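Local coordinates for beta-galactosidase (Marinomonas sp. ef1, PDB 6Y2K), which probably hydrolyses terminal beta-D-galactose residues from beta-galactosides, as a cold-active, hexameric member of glycoside hydrolase family 42, at residues 466-471 with 482-487; 488-493 with 575-580. One frame throughout, in Å; residues are numbered along the deposited sequence.

Interaction 1 (466-471 with 482-487)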
loop_
_atom_site.group_PDB
_atom_site.type_symbol
_atom_site.label_atom_id
_atom_site.label_comp_id
_atom_site.label_asym_id
_atom_site.label_seq_id
_atom_site.Cartn_x
_atom_site.Cartn_y
_atom_site.Cartn_z
ATOM N N GLU A 466 35.843 17.376 25.357
ATOM C CA GLU A 466 35.479 18.637 24.713
ATOM C C GLU A 466 33.971 18.801 24.546
ATOM O O GLU A 466 33.468 19.923 24.574
ATOM C CB GLU A 466 36.157 18.743 23.345
ATOM C CG GLU A 466 37.674 18.718 23.397
ATOM C CD GLU A 466 38.269 19.869 24.198
ATOM O OE1 GLU A 466 37.611 20.919 24.414
ATOM O OE2 GLU A 466 39.414 19.713 24.630
ATOM N N LEU A 467 33.267 17.684 24.373
ATOM C CA LEU A 467 31.805 17.654 24.284
ATOM C C LEU A 467 31.256 16.601 25.244
ATOM O O LEU A 467 31.729 15.469 25.261
ATOM C CB LEU A 467 31.386 17.321 22.853
ATOM C CG LEU A 467 29.894 17.151 22.557
ATOM C CD1 LEU A 467 29.116 18.435 22.827
ATOM C CD2 LEU A 467 29.709 16.695 21.118
ATOM N N LEU A 468 30.251 16.990 26.020
ATOM C CA LEU A 468 29.639 16.145 27.039
ATOM C C LEU A 468 28.130 16.145 26.836
ATOM O O LEU A 468 27.516 17.212 26.831
ATOM C CB LEU A 468 29.959 16.693 28.434
ATOM C CG LEU A 468 29.319 16.008 29.651
ATOM C CD1 LEU A 468 29.664 14.532 29.701
ATOM C CD2 LEU A 468 29.758 16.686 30.939
ATOM N N VAL A 469 27.548 14.954 26.697
ATOM C CA VAL A 469 26.114 14.793 26.493
ATOM C C VAL A 469 25.519 13.973 27.633
ATOM O O VAL A 469 25.997 12.876 27.907
ATOM C CB VAL A 469 25.818 14.101 25.147
ATOM C CG1 VAL A 469 24.307 13.914 24.954
ATOM C CG2 VAL A 469 26.411 14.908 23.999
ATOM N N LEU A 470 24.500 14.527 28.303
ATOM C CA LEU A 470 23.723 13.822 29.331
ATOM C C LEU A 470 22.343 13.522 28.728
ATOM O O LEU A 470 21.476 14.401 28.707
ATOM C CB LEU A 470 23.553 14.664 30.608
ATOM C CG LEU A 470 24.711 15.408 31.300
ATOM C CD1 LEU A 470 24.422 15.584 32.794
ATOM C CD2 LEU A 470 26.095 14.833 31.086
ATOM N N PRO A 471 22.138 12.300 28.193
ATOM C CA PRO A 471 20.882 12.070 27.473
ATOM C C PRO A 471 19.626 12.308 28.291
ATOM O O PRO A 471 18.658 12.855 27.760
ATOM C CB PRO A 471 20.983 10.600 27.057
ATOM C CG PRO A 471 22.444 10.379 26.912
ATOM C CD PRO A 471 23.056 11.164 28.035
ATOM N N ASN A 482 28.163 20.614 40.717
ATOM C CA ASN A 482 29.441 21.335 40.887
ATOM C C ASN A 482 30.413 21.054 39.742
ATOM O O ASN A 482 31.023 21.984 39.208
ATOM C CB ASN A 482 30.118 20.975 42.216
ATOM C CG ASN A 482 29.385 21.528 43.420
ATOM O OD1 ASN A 482 28.754 22.588 43.358
ATOM N ND2 ASN A 482 29.472 20.808 44.540
ATOM N N ARG A 483 30.547 19.783 39.365
ATOM C CA ARG A 483 31.378 19.403 38.220
ATOM C C ARG A 483 30.875 20.030 36.909
ATOM O O ARG A 483 31.678 20.479 36.097
ATOM C CB ARG A 483 31.484 17.880 38.081
ATOM C CG ARG A 483 32.341 17.212 39.158
ATOM C CD ARG A 483 32.624 15.746 38.846
ATOM N NE ARG A 483 31.415 14.923 38.939
ATOM C CZ ARG A 483 30.872 14.456 40.068
ATOM N NH1 ARG A 483 29.765 13.714 40.012
ATOM N NH2 ARG A 483 31.411 14.722 41.261
ATOM N N LEU A 484 29.556 20.081 36.718
ATOM C CA LEU A 484 28.979 20.737 35.537
ATOM C C LEU A 484 29.235 22.239 35.538
ATOM O O LEU A 484 29.567 22.800 34.492
ATOM C CB LEU A 484 27.479 20.459 35.401
ATOM C CG LEU A 484 27.079 18.992 35.164
ATOM C CD1 LEU A 484 25.561 18.868 35.142
ATOM C CD2 LEU A 484 27.679 18.444 33.883
ATOM N N ASN A 485 29.110 22.873 36.706
ATOM C CA ASN A 485 29.358 24.321 36.836
ATOM C C ASN A 485 30.782 24.726 36.427
ATOM O O ASN A 485 30.972 25.781 35.828
ATOM C CB ASN A 485 29.078 24.801 38.273
ATOM C CG ASN A 485 27.594 24.797 38.623
ATOM O OD1 ASN A 485 26.724 24.859 37.746
ATOM N ND2 ASN A 485 27.300 24.730 39.920
ATOM N N SER A 486 31.768 23.885 36.732
ATOM C CA SER A 486 33.166 24.188 36.410
ATOM C C SER A 486 33.651 23.587 35.080
ATOM O O SER A 486 34.735 23.936 34.617
ATOM C CB SER A 486 34.072 23.730 37.554
ATOM O OG SER A 486 34.045 22.320 37.683
ATOM N N TYR A 487 32.858 22.700 34.466
ATOM C CA TYR A 487 33.235 22.051 33.206
ATOM C C TYR A 487 33.477 23.104 32.129
ATOM O O TYR A 487 32.675 24.031 31.967
ATOM C CB TYR A 487 32.146 21.047 32.776
ATOM C CG TYR A 487 32.354 20.380 31.435
ATOM C CD1 TYR A 487 33.458 19.567 31.195
ATOM C CD2 TYR A 487 31.423 20.547 30.406
ATOM C CE1 TYR A 487 33.637 18.951 29.962
ATOM C CE2 TYR A 487 31.589 19.936 29.176
ATOM C CZ TYR A 487 32.693 19.144 28.956
ATOM O OH TYR A 487 32.843 18.556 27.735
#
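Glu466 meets Tyr487 through its backbone: its carbonyl carbon C lies 3.4 Å from Tyr487 OH, while its CB points away from the helix. The phenol oxygen is pushed in against the chain at the start of strand 467-470, close to the backbone N of Leu467 and of Leu468, but at poor angles for hydrogen bonding to either. Its hydrogen bond goes instead to the carbonyl O of Tyr465, just ahead of the strand, and that bond helps to fix where the ring ends.

Leu468 carries most of the strand's share. Its CB sits against the far end of the ring, 3.7 Å from Tyr487 CE2. Its CD2 then reaches over one face in a CH-pi contact, 4.2 Å from the ring centroid and 13° off the normal. Tyr487 extends its ring to the strand with CG anti to its backbone N (chi1 175°), just where the chain leaves helical geometry. The same Leu468 CD2 also touches Leu484 CD2, at 4.0 Å, the two leucines crossing at about a right angle; this one methyl therefore lies against both the last turn of the helix and the tyrosine that follows it.

Two residues on, Leu470 points to the same side and meets Leu484 tip to tip, with Leu470 CD1 4.2 Å from Leu484 CD1. Leu484 thus gives CD2 to Leu468 and CD1 to Leu470.

The contact packs helix 478-486 on strand 467-470 inside a beta-alpha-beta unit that strand 490-493 completes. On the helix-facing side, Leu462 touches both Leu468 and Tyr487, and Leu515 borders Leu484. Val469 faces helix 435-448, and strands 412-415 and 490-493 flank 467-470 in the sheet.

Interaction 2 (488-493 with 575-580)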
loop_
_atom_site.group_PDB
_atom_site.type_symbol
_atom_site.label_atom_id
_atom_site.label_comp_id
_atom_site.label_asym_id
_atom_site.label_seq_id
_atom_site.Cartn_x
_atom_site.Cartn_y
_atom_site.Cartn_z
ATOM N N GLN A 488 34.606 22.972 31.430
ATOM C CA GLN A 488 35.055 23.954 30.434
ATOM C C GLN A 488 34.721 23.576 28.981
ATOM O O GLN A 488 34.891 24.403 28.086
ATOM C CB GLN A 488 36.571 24.183 30.570
ATOM C CG GLN A 488 36.992 24.819 31.897
ATOM C CD GLN A 488 36.313 26.158 32.150
ATOM O OE1 GLN A 488 36.619 27.162 31.493
ATOM N NE2 GLN A 488 35.408 26.189 33.119
ATOM N N GLY A 489 34.257 22.347 28.742
ATOM C CA GLY A 489 33.854 21.924 27.395
ATOM C C GLY A 489 32.427 22.342 27.061
ATOM O O GLY A 489 31.857 23.234 27.707
ATOM N N VAL A 490 31.851 21.684 26.052
ATOM C CA VAL A 490 30.496 21.970 25.586
ATOM C C VAL A 490 29.516 20.955 26.186
ATOM O O VAL A 490 29.745 19.762 26.104
ATOM C CB VAL A 490 30.427 21.943 24.041
ATOM C CG1 VAL A 490 29.002 22.177 23.551
ATOM C CG2 VAL A 490 31.368 22.992 23.455
ATOM N N LEU A 491 28.430 21.444 26.781
ATOM C CA LEU A 491 27.420 20.596 27.431
ATOM C C LEU A 491 26.101 20.584 26.668
ATOM O O LEU A 491 25.554 21.650 26.367
ATOM C CB LEU A 491 27.139 21.100 28.854
ATOM C CG LEU A 491 26.003 20.415 29.628
ATOM C CD1 LEU A 491 26.336 18.956 29.916
ATOM C CD2 LEU A 491 25.682 21.170 30.916
ATOM N N LEU A 492 25.588 19.378 26.404
ATOM C CA LEU A 492 24.191 19.172 25.996
ATOM C C LEU A 492 23.476 18.309 27.042
ATOM O O LEU A 492 23.813 17.133 27.228
ATOM C CB LEU A 492 24.118 18.499 24.619
ATOM C CG LEU A 492 22.705 18.139 24.113
ATOM C CD1 LEU A 492 21.845 19.388 24.010
ATOM C CD2 LEU A 492 22.748 17.402 22.781
ATOM N N ALA A 493 22.501 18.899 27.724
ATOM C CA ALA A 493 21.632 18.172 28.640
ATOM C C ALA A 493 20.341 17.820 27.910
ATOM O O ALA A 493 19.700 18.684 27.317
ATOM C CB ALA A 493 21.331 19.006 29.870
ATOM N N ARG A 575 28.565 27.635 25.691
ATOM C CA ARG A 575 28.948 26.235 25.865
ATOM C C ARG A 575 27.887 25.362 26.565
ATOM O O ARG A 575 28.175 24.212 26.889
ATOM C CB ARG A 575 30.270 26.163 26.645
ATOM C CG ARG A 575 31.443 26.863 25.968
ATOM C CD ARG A 575 32.762 26.595 26.693
ATOM N NE ARG A 575 32.833 27.285 27.988
ATOM C CZ ARG A 575 32.509 26.776 29.186
ATOM N NH1 ARG A 575 32.072 25.519 29.341
ATOM N NH2 ARG A 575 32.625 27.550 30.268
ATOM N N HIS A 576 26.678 25.883 26.788
ATOM C CA HIS A 576 25.633 25.144 27.511
ATOM C C HIS A 576 24.319 25.095 26.726
ATOM O O HIS A 576 23.798 26.133 26.319
ATOM C CB HIS A 576 25.403 25.769 28.889
ATOM C CG HIS A 576 26.660 25.937 29.687
ATOM N ND1 HIS A 576 27.384 27.111 29.705
ATOM C CD2 HIS A 576 27.339 25.066 30.471
ATOM C CE1 HIS A 576 28.447 26.959 30.475
ATOM N NE2 HIS A 576 28.444 25.727 30.953
ATOM N N TYR A 577 23.791 23.882 26.527
ATOM C CA TYR A 577 22.555 23.657 25.757
ATOM C C TYR A 577 21.647 22.653 26.463
ATOM O O TYR A 577 22.136 21.737 27.126
ATOM C CB TYR A 577 22.898 23.176 24.335
ATOM C CG TYR A 577 23.766 24.178 23.604
ATOM C CD1 TYR A 577 25.148 24.215 23.811
ATOM C CD2 TYR A 577 23.204 25.132 22.757
ATOM C CE1 TYR A 577 25.944 25.159 23.180
ATOM C CE2 TYR A 577 23.989 26.075 22.109
ATOM C CZ TYR A 577 25.358 26.084 22.325
ATOM O OH TYR A 577 26.147 27.021 21.697
ATOM N N TYR A 578 20.337 22.871 26.342
ATOM C CA TYR A 578 19.305 21.963 26.838
ATOM C C TYR A 578 18.373 21.542 25.692
ATOM O O TYR A 578 17.907 22.389 24.917
ATOM C CB TYR A 578 18.461 22.612 27.947
ATOM C CG TYR A 578 17.424 21.662 28.517
ATOM C CD1 TYR A 578 17.783 20.702 29.458
ATOM C CD2 TYR A 578 16.094 21.689 28.080
ATOM C CE1 TYR A 578 16.844 19.805 29.958
ATOM C CE2 TYR A 578 15.147 20.803 28.587
ATOM C CZ TYR A 578 15.529 19.859 29.520
ATOM O OH TYR A 578 14.613 18.965 30.037
ATOM N N LEU A 579 18.087 20.241 25.625
ATOM C CA LEU A 579 17.148 19.666 24.666
ATOM C C LEU A 579 15.947 19.132 25.439
ATOM O O LEU A 579 16.109 18.303 26.328
ATOM C CB LEU A 579 17.838 18.540 23.889
ATOM C CG LEU A 579 17.014 17.631 22.960
ATOM C CD1 LEU A 579 16.373 18.429 21.836
ATOM C CD2 LEU A 579 17.897 16.526 22.403
ATOM N N GLY A 580 14.750 19.587 25.085
ATOM C CA GLY A 580 13.524 19.253 25.808
ATOM C C GLY A 580 12.586 18.263 25.133
ATOM O O GLY A 580 11.603 17.852 25.746
#
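Strands 490-493 and 576-579 pair in parallel, side by side in the mixed sheet of the family's trimerisation domain, with an arginine fastening the end where the pairing begins. Leu491 and Ala493 supply the bonding groups of the first strand: Leu491 N gives to Arg575 O (2.8 Å), Leu491 O receives Tyr577 N, Ala493 N gives to Tyr577 O (2.9 Å) and Ala493 O receives Leu579 N. The short strand axes are inclined by 16°.

The pairing joins the parallel half of the sheet, in flavodoxin-like (class I glutamine amidotransferase-like) strand order, to its antiparallel half, beginning at 568-573.

Ahead of these bonds Arg575, its chain bent at chi3 (-71°), folds back so that NH1 bonds Gly489 O at 2.8 Å, in both the guanidinium and the carbonyl plane. NH1 also bonds Tyr487 O, while Gln488 O lies over a guanidinium face. A leucine in place of this arginine would probably leave the carbonyls of Tyr487 and Gly489 without this shared donor and let the turn into strand 490-493 move more freely.

Leu492 CD1 packs 3.9 Å from Tyr577 CB, crosswise, on the face beneath helix 585-598; Ala493 CB lies 4.0 Å from Tyr578 CD1 on the other.

Interactions 1 and 2 meet at neighbouring strands of one sheet, their centres about 7 Å apart. Both are largely buried, but 488-493 with 575-580 runs out to a more exposed end at Gln488 and Arg575, whereas 466-471 with 482-487 has Glu466 alone exposed among its touching residues. Between strands 467-470 and 490-493, Leu468 N lies 2.8 Å from Val490 O, a probable hydrogen bond. The chemistry follows the position: interaction 1, helix on sheet, has no hydrogen bond between its segments and relies on leucines and a tyrosine ring, while interaction 2, strand beside strand, is chiefly backbone bonding, with a guanidinium bond at its edge.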